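Local coordinates for imelysin-like protein (Psychrobacter arcticus, PDB 3PF0) that is of unknown function but, as a member of the imelysin-like M75 family, may be a metalloendopeptidase, at residues Ala88-Arg99 with Leu175-Cys186; Asp310-Met318 with Thr329-Leu337. All coordinates share one frame; numbering follows the deposited sequence.

How the contacts relate
Contact 1 and contact 2 lie well apart in one all-helical chain, their centres about 34 Å from each other, and they follow one another along the sequence without sharing a helix. Contact 1 sits farther from the middle of the molecule and is only partly buried: a leucine cluster and a disulfide cysteine inside, and toward the outside an arginine, a tyrosine and waters. Backbone polar groups do much of the joining there, where loop residues of both segments meet and an arginine grips a backbone carbonyl. Contact 2 is mostly buried and joins two helices, 298-316 and 327-351, whose backbone bonds run mainly within each helix, and side-chain packing joins them.

Contact 1: Ala88-Arg99 with Leu175-Cys186; sequences APVSGDELQALR and LYANDSLDAGQC
Arg99 lies across the ring of Tyr176 and reaches on to the carbonyl of Leu175. Its CB touches Tyr176 OH at 3.7 Å and its CG nears CE1, while CD stands over the ring face, a CH-pi contact 4.1 Å from the centroid. With the chain extended from CG to NE (chi2 175°, chi3 177°), the guanidinium continues over the same ring, stacked at 12° between planes in a cation-pi contact. NE and NH2 then grip one acceptor side-on: Leu175 O, 2.9 Å from Arg99 NE, and bonded to NH2 as well. NH2 also comes within 2.8 Å of Asn178 O, at the guanidinium edge. A water links Tyr176 OH to Gln96 NE2.

Beneath this polar layer, Leu95 sends CD1 against CG of Leu181 at 3.8 Å, the two side chains crossing at about a right angle, and presses CD2 on the Asp179 backbone. Leu98 fits its CB against Leu175 CD2. Farther along, Val90 and Leu181 form a single antiparallel hydrogen-bonded bridge, 2.9 Å from Val90 N to Leu181 O and 2.8 Å from Leu181 N to Val90 O. Val90 CG2 packs 3.7 Å from Cys186 SG, which is disulfide-bonded to Cys85.

The contact thus ties the start of helix 92-112 to the loop between helices 167-176 and 183-214, the latter opened by an Asp182-Gln185 capping box, while Leu98 also rests on Leu80 and Ala81 of helix 48-84.

Contact 2: Asp310-Met318 with Thr329-Leu337; sequences DTTALLAQM and TQQELYDHL
Leu314 of helix 298-316 pushes into helix 327-351 between Glu332, Leu333 and His336, in an antiparallel helical hairpin whose local axes approach to 9.8 Å at 161°. Its CG stands opposite the backbone N (chi1 -176°), which carries the two methyls across the gap: CD2 lies 3.6 Å from His336 ND1, and CD1 meets Glu332 OE2 at 3.5 Å. One turn away, Thr311 and His336 slide past each other in opposite directions, with OG1 of Thr311 3.4 Å from CB of His336 and near the ring's edge. Asp310 CB also lies at that edge, beside CD2 and NE2.

Deeper in, Leu333 CD2 meets Leu315 CD1 at 3.7 Å. It also touches the selenium of Met318, a selenomethionine, while Met318 and Thr329 reach toward each other, Met318 CG touching Thr329 CG2.

Outside this shell, Thr311 OG1 is hydrogen-bonded to Ala307 O, Leu315 is backed by Ile272 and Asn273 of helix 268-283, and Leu333 by Ile246 of helix 225-250. The imidazole's rotation is set from its own helix, by a bond from ND1 to Glu332 O. With an alanine at His336, Leu314 CD2 and Asp310 CB would probably lose their ring neighbour, and Glu332 O its side-chain donor, while Thr311 kept its contact with CB. His336 ND1 meets Glu332 O at 2.8 Å from above the carbonyl plane, and His336 N reaches the same oxygen from the opposite face.

Contact 1: Ala88-Arg99 with Leu175-Cys186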
# COMPACT_ATOMS: atom_id res chain seq x y z
N ALA A 88 20.10 24.45 4.65
CA ALA A 88 20.61 23.34 5.46
C ALA A 88 21.55 23.86 6.57
O ALA A 88 22.28 24.82 6.32
CB ALA A 88 21.33 22.33 4.58
N PRO A 89 21.53 23.29 7.80
CA PRO A 89 20.75 22.12 8.26
C PRO A 89 19.25 22.39 8.39
O PRO A 89 18.83 23.50 8.73
CB PRO A 89 21.40 21.77 9.61
CG PRO A 89 21.93 23.08 10.11
CD PRO A 89 22.43 23.78 8.87
N VAL A 90 18.44 21.37 8.09
CA VAL A 90 16.98 21.46 8.15
C VAL A 90 16.51 20.86 9.49
O VAL A 90 16.85 19.72 9.80
CB VAL A 90 16.31 20.78 6.92
CG1 VAL A 90 14.78 20.79 7.03
CG2 VAL A 90 16.75 21.46 5.62
N SER A 91 15.76 21.64 10.27
CA SER A 91 15.20 21.23 11.56
C SER A 91 13.87 21.97 11.80
O SER A 91 13.34 22.60 10.88
CB SER A 91 16.19 21.50 12.69
OG SER A 91 16.56 22.87 12.76
N GLY A 92 13.36 21.88 13.03
CA GLY A 92 12.13 22.54 13.48
C GLY A 92 10.94 22.31 12.58
O GLY A 92 10.74 21.20 12.08
N ASP A 93 10.17 23.38 12.32
CA ASP A 93 8.98 23.38 11.47
C ASP A 93 9.22 22.76 10.08
O ASP A 93 8.32 22.08 9.56
CB ASP A 93 8.47 24.82 11.28
CG ASP A 93 7.97 25.50 12.54
OD1 ASP A 93 7.48 24.78 13.45
OD2 ASP A 93 7.99 26.75 12.59
N GLU A 94 10.39 23.03 9.46
CA GLU A 94 10.76 22.53 8.12
C GLU A 94 10.93 21.02 8.13
O GLU A 94 10.40 20.36 7.24
CB GLU A 94 12.03 23.23 7.58
CG GLU A 94 11.85 24.71 7.29
CD GLU A 94 11.85 25.65 8.49
OE1 GLU A 94 12.16 25.21 9.62
OE2 GLU A 94 11.52 26.85 8.29
N LEU A 95 11.61 20.46 9.15
CA LEU A 95 11.77 19.01 9.24
C LEU A 95 10.43 18.32 9.53
O LEU A 95 10.17 17.25 8.97
CB LEU A 95 12.82 18.59 10.29
CG LEU A 95 13.06 17.06 10.43
CD1 LEU A 95 13.61 16.43 9.14
CD2 LEU A 95 13.95 16.76 11.60
N GLN A 96 9.56 18.94 10.37
CA GLN A 96 8.25 18.37 10.68
C GLN A 96 7.37 18.30 9.41
O GLN A 96 6.71 17.29 9.20
CB GLN A 96 7.53 19.13 11.81
CG GLN A 96 6.46 18.28 12.54
CD GLN A 96 6.94 16.90 12.96
OE1 GLN A 96 7.95 16.74 13.67
NE2 GLN A 96 6.23 15.86 12.51
N ALA A 97 7.42 19.34 8.57
CA ALA A 97 6.70 19.41 7.31
C ALA A 97 7.16 18.26 6.38
O ALA A 97 6.32 17.62 5.74
CB ALA A 97 6.92 20.77 6.64
N LEU A 98 8.47 17.96 6.36
CA LEU A 98 9.01 16.85 5.55
C LEU A 98 8.51 15.49 6.08
O LEU A 98 8.16 14.61 5.29
CB LEU A 98 10.55 16.87 5.49
CG LEU A 98 11.21 18.01 4.69
CD1 LEU A 98 12.70 17.82 4.61
CD2 LEU A 98 10.65 18.10 3.28
N ARG A 99 8.45 15.35 7.40
CA ARG A 99 7.98 14.14 8.08
C ARG A 99 6.47 13.93 7.85
O ARG A 99 6.05 12.80 7.58
CB ARG A 99 8.28 14.20 9.58
CG ARG A 99 9.75 14.00 9.89
CD ARG A 99 9.99 14.19 11.36
NE ARG A 99 11.39 13.94 11.73
CZ ARG A 99 11.85 13.96 12.97
NH1 ARG A 99 11.03 14.22 13.98
NH2 ARG A 99 13.13 13.71 13.22
N LEU A 175 14.62 10.69 7.44
CA LEU A 175 13.87 11.78 8.08
C LEU A 175 13.73 11.63 9.61
O LEU A 175 13.59 12.63 10.31
CB LEU A 175 12.48 11.95 7.44
CG LEU A 175 12.50 12.48 6.00
CD1 LEU A 175 11.16 12.29 5.34
CD2 LEU A 175 12.93 13.94 5.94
N TYR A 176 13.80 10.39 10.12
CA TYR A 176 13.65 10.13 11.55
C TYR A 176 14.94 9.75 12.29
O TYR A 176 14.89 9.50 13.49
CB TYR A 176 12.60 9.04 11.77
CG TYR A 176 11.20 9.59 11.70
CD1 TYR A 176 10.54 9.70 10.48
CD2 TYR A 176 10.55 10.05 12.84
CE1 TYR A 176 9.26 10.24 10.40
CE2 TYR A 176 9.27 10.57 12.77
CZ TYR A 176 8.62 10.67 11.55
OH TYR A 176 7.36 11.18 11.50
N ALA A 177 16.10 9.74 11.59
CA ALA A 177 17.40 9.40 12.18
C ALA A 177 17.82 10.40 13.24
O ALA A 177 18.43 10.00 14.25
CB ALA A 177 18.48 9.34 11.10
N ASN A 178 17.54 11.70 13.00
CA ASN A 178 17.90 12.80 13.91
C ASN A 178 16.82 13.88 13.86
O ASN A 178 15.93 13.80 13.01
CB ASN A 178 19.26 13.40 13.52
CG ASN A 178 20.45 12.46 13.67
OD1 ASN A 178 20.84 12.08 14.78
ND2 ASN A 178 21.06 12.08 12.56
N ASP A 179 16.93 14.90 14.73
CA ASP A 179 15.99 16.04 14.75
C ASP A 179 16.53 17.17 13.84
O ASP A 179 16.05 18.30 13.89
CB ASP A 179 15.73 16.53 16.19
CG ASP A 179 16.88 17.17 16.94
OD1 ASP A 179 18.05 16.91 16.57
OD2 ASP A 179 16.62 17.87 17.95
N SER A 180 17.49 16.82 12.97
CA SER A 180 18.15 17.74 12.05
C SER A 180 18.70 16.99 10.85
O SER A 180 19.20 15.87 10.99
CB SER A 180 19.30 18.45 12.78
OG SER A 180 19.94 19.41 11.96
N LEU A 181 18.60 17.60 9.65
CA LEU A 181 19.15 17.06 8.40
C LEU A 181 20.33 17.91 7.99
O LEU A 181 20.16 19.11 7.78
CB LEU A 181 18.12 17.05 7.24
CG LEU A 181 16.90 16.13 7.31
CD1 LEU A 181 15.97 16.40 6.13
CD2 LEU A 181 17.30 14.67 7.25
N ASP A 182 21.52 17.31 7.85
CA ASP A 182 22.69 18.05 7.37
C ASP A 182 22.71 18.00 5.83
O ASP A 182 21.82 17.40 5.23
CB ASP A 182 24.01 17.55 8.01
CG ASP A 182 24.43 16.11 7.72
OD1 ASP A 182 24.03 15.57 6.67
OD2 ASP A 182 25.23 15.56 8.51
N ALA A 183 23.73 18.63 5.20
CA ALA A 183 23.84 18.70 3.74
C ALA A 183 23.75 17.31 3.04
O ALA A 183 23.00 17.18 2.07
CB ALA A 183 25.13 19.40 3.35
N GLY A 184 24.48 16.31 3.56
CA GLY A 184 24.48 14.95 3.03
C GLY A 184 23.14 14.25 3.17
O GLY A 184 22.66 13.62 2.22
N GLN A 185 22.49 14.38 4.36
CA GLN A 185 21.17 13.80 4.62
C GLN A 185 20.10 14.46 3.72
O GLN A 185 19.19 13.79 3.25
CB GLN A 185 20.80 13.92 6.10
CG GLN A 185 21.42 12.82 6.94
CD GLN A 185 21.66 13.22 8.38
OE1 GLN A 185 21.45 14.37 8.80
NE2 GLN A 185 22.12 12.26 9.16
N CYS A 186 20.25 15.77 3.46
CA CYS A 186 19.39 16.57 2.60
C CYS A 186 19.46 16.08 1.15
O CYS A 186 18.41 15.93 0.51
CB CYS A 186 19.78 18.03 2.70
SG CYS A 186 18.58 19.03 3.60
O HOH W 1 14.00 19.65 14.91
O HOH W 2 6.88 13.28 13.38
O HOH W 3 5.48 11.31 9.83

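Contact 2: Asp310-Met318 with Thr329-Leu337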
# COMPACT_ATOMS: atom_id res chain seq x y z
N ASP A 310 -16.56 -2.13 11.32
CA ASP A 310 -16.23 -2.52 12.69
C ASP A 310 -14.70 -2.48 12.92
O ASP A 310 -14.25 -2.08 14.00
CB ASP A 310 -16.77 -3.93 13.03
CG ASP A 310 -18.28 -4.12 12.98
OD1 ASP A 310 -19.02 -3.12 13.14
OD2 ASP A 310 -18.72 -5.28 12.80
N THR A 311 -13.92 -2.92 11.91
CA THR A 311 -12.46 -2.95 11.95
C THR A 311 -11.94 -1.51 12.00
O THR A 311 -11.04 -1.22 12.79
CB THR A 311 -11.89 -3.76 10.76
OG1 THR A 311 -12.60 -4.99 10.64
CG2 THR A 311 -10.40 -4.08 10.92
N THR A 312 -12.52 -0.62 11.18
CA THR A 312 -12.18 0.81 11.09
C THR A 312 -12.48 1.50 12.45
O THR A 312 -11.64 2.26 12.94
CB THR A 312 -12.91 1.46 9.90
OG1 THR A 312 -12.58 0.75 8.71
CG2 THR A 312 -12.55 2.94 9.71
N ALA A 313 -13.64 1.19 13.06
CA ALA A 313 -14.04 1.73 14.36
C ALA A 313 -13.10 1.24 15.47
O ALA A 313 -12.75 2.01 16.37
CB ALA A 313 -15.48 1.36 14.67
N LEU A 314 -12.65 -0.03 15.40
CA LEU A 314 -11.72 -0.59 16.38
C LEU A 314 -10.33 0.05 16.24
O LEU A 314 -9.70 0.38 17.24
CB LEU A 314 -11.63 -2.12 16.22
CG LEU A 314 -10.76 -2.89 17.22
CD1 LEU A 314 -11.42 -2.95 18.60
CD2 LEU A 314 -10.49 -4.28 16.72
N LEU A 315 -9.87 0.26 14.99
CA LEU A 315 -8.57 0.85 14.72
C LEU A 315 -8.51 2.31 15.20
O LEU A 315 -7.48 2.71 15.74
CB LEU A 315 -8.28 0.76 13.22
CG LEU A 315 -6.84 1.00 12.75
CD1 LEU A 315 -5.92 -0.15 13.14
CD2 LEU A 315 -6.81 1.16 11.28
N ALA A 316 -9.62 3.06 15.07
CA ALA A 316 -9.74 4.47 15.45
C ALA A 316 -9.55 4.72 16.96
O ALA A 316 -9.15 5.82 17.35
CB ALA A 316 -11.09 5.02 15.01
N GLN A 317 -9.84 3.72 17.81
CA GLN A 317 -9.71 3.88 19.27
C GLN A 317 -8.35 3.33 19.78
O GLN A 317 -8.07 3.38 20.98
CB GLN A 317 -10.91 3.27 20.02
CG GLN A 317 -11.14 1.75 19.87
CD GLN A 317 -12.49 1.28 20.39
OE1 GLN A 317 -13.16 0.44 19.79
NE2 GLN A 317 -12.94 1.81 21.53
N MSE A 318 -7.48 2.89 18.85
CA MSE A 318 -6.14 2.38 19.16
C MSE A 318 -5.09 3.53 19.03
O MSE A 318 -5.41 4.54 18.41
CB MSE A 318 -5.79 1.21 18.22
CG MSE A 318 -6.59 -0.04 18.51
SE MSE A 318 -6.21 -1.51 17.26
CE MSE A 318 -4.51 -2.15 17.96
N THR A 329 -6.35 -5.90 22.53
CA THR A 329 -6.83 -5.00 21.47
C THR A 329 -6.16 -5.34 20.14
O THR A 329 -6.79 -5.24 19.09
CB THR A 329 -6.60 -3.52 21.85
OG1 THR A 329 -6.86 -3.33 23.24
CG2 THR A 329 -7.46 -2.58 21.03
N GLN A 330 -4.88 -5.73 20.19
CA GLN A 330 -4.09 -6.13 19.01
C GLN A 330 -4.64 -7.45 18.46
O GLN A 330 -4.72 -7.62 17.24
CB GLN A 330 -2.60 -6.27 19.36
CG GLN A 330 -1.90 -4.95 19.69
CD GLN A 330 -0.50 -5.17 20.23
OE1 GLN A 330 -0.17 -6.23 20.77
NE2 GLN A 330 0.35 -4.17 20.10
N GLN A 331 -5.07 -8.35 19.38
CA GLN A 331 -5.67 -9.65 19.06
C GLN A 331 -7.04 -9.43 18.40
O GLN A 331 -7.35 -10.11 17.42
CB GLN A 331 -5.80 -10.53 20.32
CG GLN A 331 -6.13 -12.01 20.03
CD GLN A 331 -5.16 -12.68 19.08
OE1 GLN A 331 -3.95 -12.73 19.32
NE2 GLN A 331 -5.67 -13.19 17.96
N GLU A 332 -7.83 -8.47 18.92
CA GLU A 332 -9.14 -8.07 18.39
C GLU A 332 -9.00 -7.56 16.95
O GLU A 332 -9.82 -7.91 16.09
CB GLU A 332 -9.73 -6.97 19.27
CG GLU A 332 -10.98 -7.36 20.02
CD GLU A 332 -11.71 -6.16 20.59
OE1 GLU A 332 -11.18 -5.52 21.53
OE2 GLU A 332 -12.79 -5.82 20.05
N LEU A 333 -7.96 -6.74 16.69
CA LEU A 333 -7.68 -6.20 15.36
C LEU A 333 -7.36 -7.33 14.39
O LEU A 333 -7.90 -7.35 13.29
CB LEU A 333 -6.55 -5.15 15.40
CG LEU A 333 -6.10 -4.56 14.04
CD1 LEU A 333 -7.25 -3.86 13.30
CD2 LEU A 333 -4.94 -3.60 14.22
N TYR A 334 -6.51 -8.30 14.82
CA TYR A 334 -6.15 -9.46 14.01
C TYR A 334 -7.38 -10.30 13.70
O TYR A 334 -7.56 -10.68 12.55
CB TYR A 334 -5.07 -10.32 14.68
CG TYR A 334 -4.76 -11.58 13.90
CD1 TYR A 334 -4.03 -11.53 12.72
CD2 TYR A 334 -5.25 -12.82 14.32
CE1 TYR A 334 -3.79 -12.68 11.97
CE2 TYR A 334 -5.02 -13.97 13.57
CZ TYR A 334 -4.28 -13.90 12.40
OH TYR A 334 -4.03 -15.04 11.67
N ASP A 335 -8.22 -10.57 14.72
CA ASP A 335 -9.45 -11.35 14.61
C ASP A 335 -10.44 -10.70 13.61
O ASP A 335 -11.03 -11.42 12.80
CB ASP A 335 -10.10 -11.53 15.99
CG ASP A 335 -9.41 -12.54 16.89
OD1 ASP A 335 -8.51 -13.27 16.40
OD2 ASP A 335 -9.78 -12.63 18.09
N HIS A 336 -10.57 -9.35 13.64
CA HIS A 336 -11.42 -8.60 12.72
C HIS A 336 -10.90 -8.74 11.28
O HIS A 336 -11.70 -8.93 10.37
CB HIS A 336 -11.48 -7.11 13.12
CG HIS A 336 -12.56 -6.79 14.11
ND1 HIS A 336 -12.39 -7.04 15.46
CD2 HIS A 336 -13.78 -6.25 13.91
CE1 HIS A 336 -13.52 -6.65 16.04
NE2 HIS A 336 -14.38 -6.16 15.15
N LEU A 337 -9.56 -8.69 11.09
CA LEU A 337 -8.91 -8.82 9.78
C LEU A 337 -9.06 -10.24 9.22
O LEU A 337 -9.24 -10.42 8.01
CB LEU A 337 -7.42 -8.43 9.82
CG LEU A 337 -7.10 -6.94 10.02
CD1 LEU A 337 -5.63 -6.73 10.29
CD2 LEU A 337 -7.58 -6.08 8.83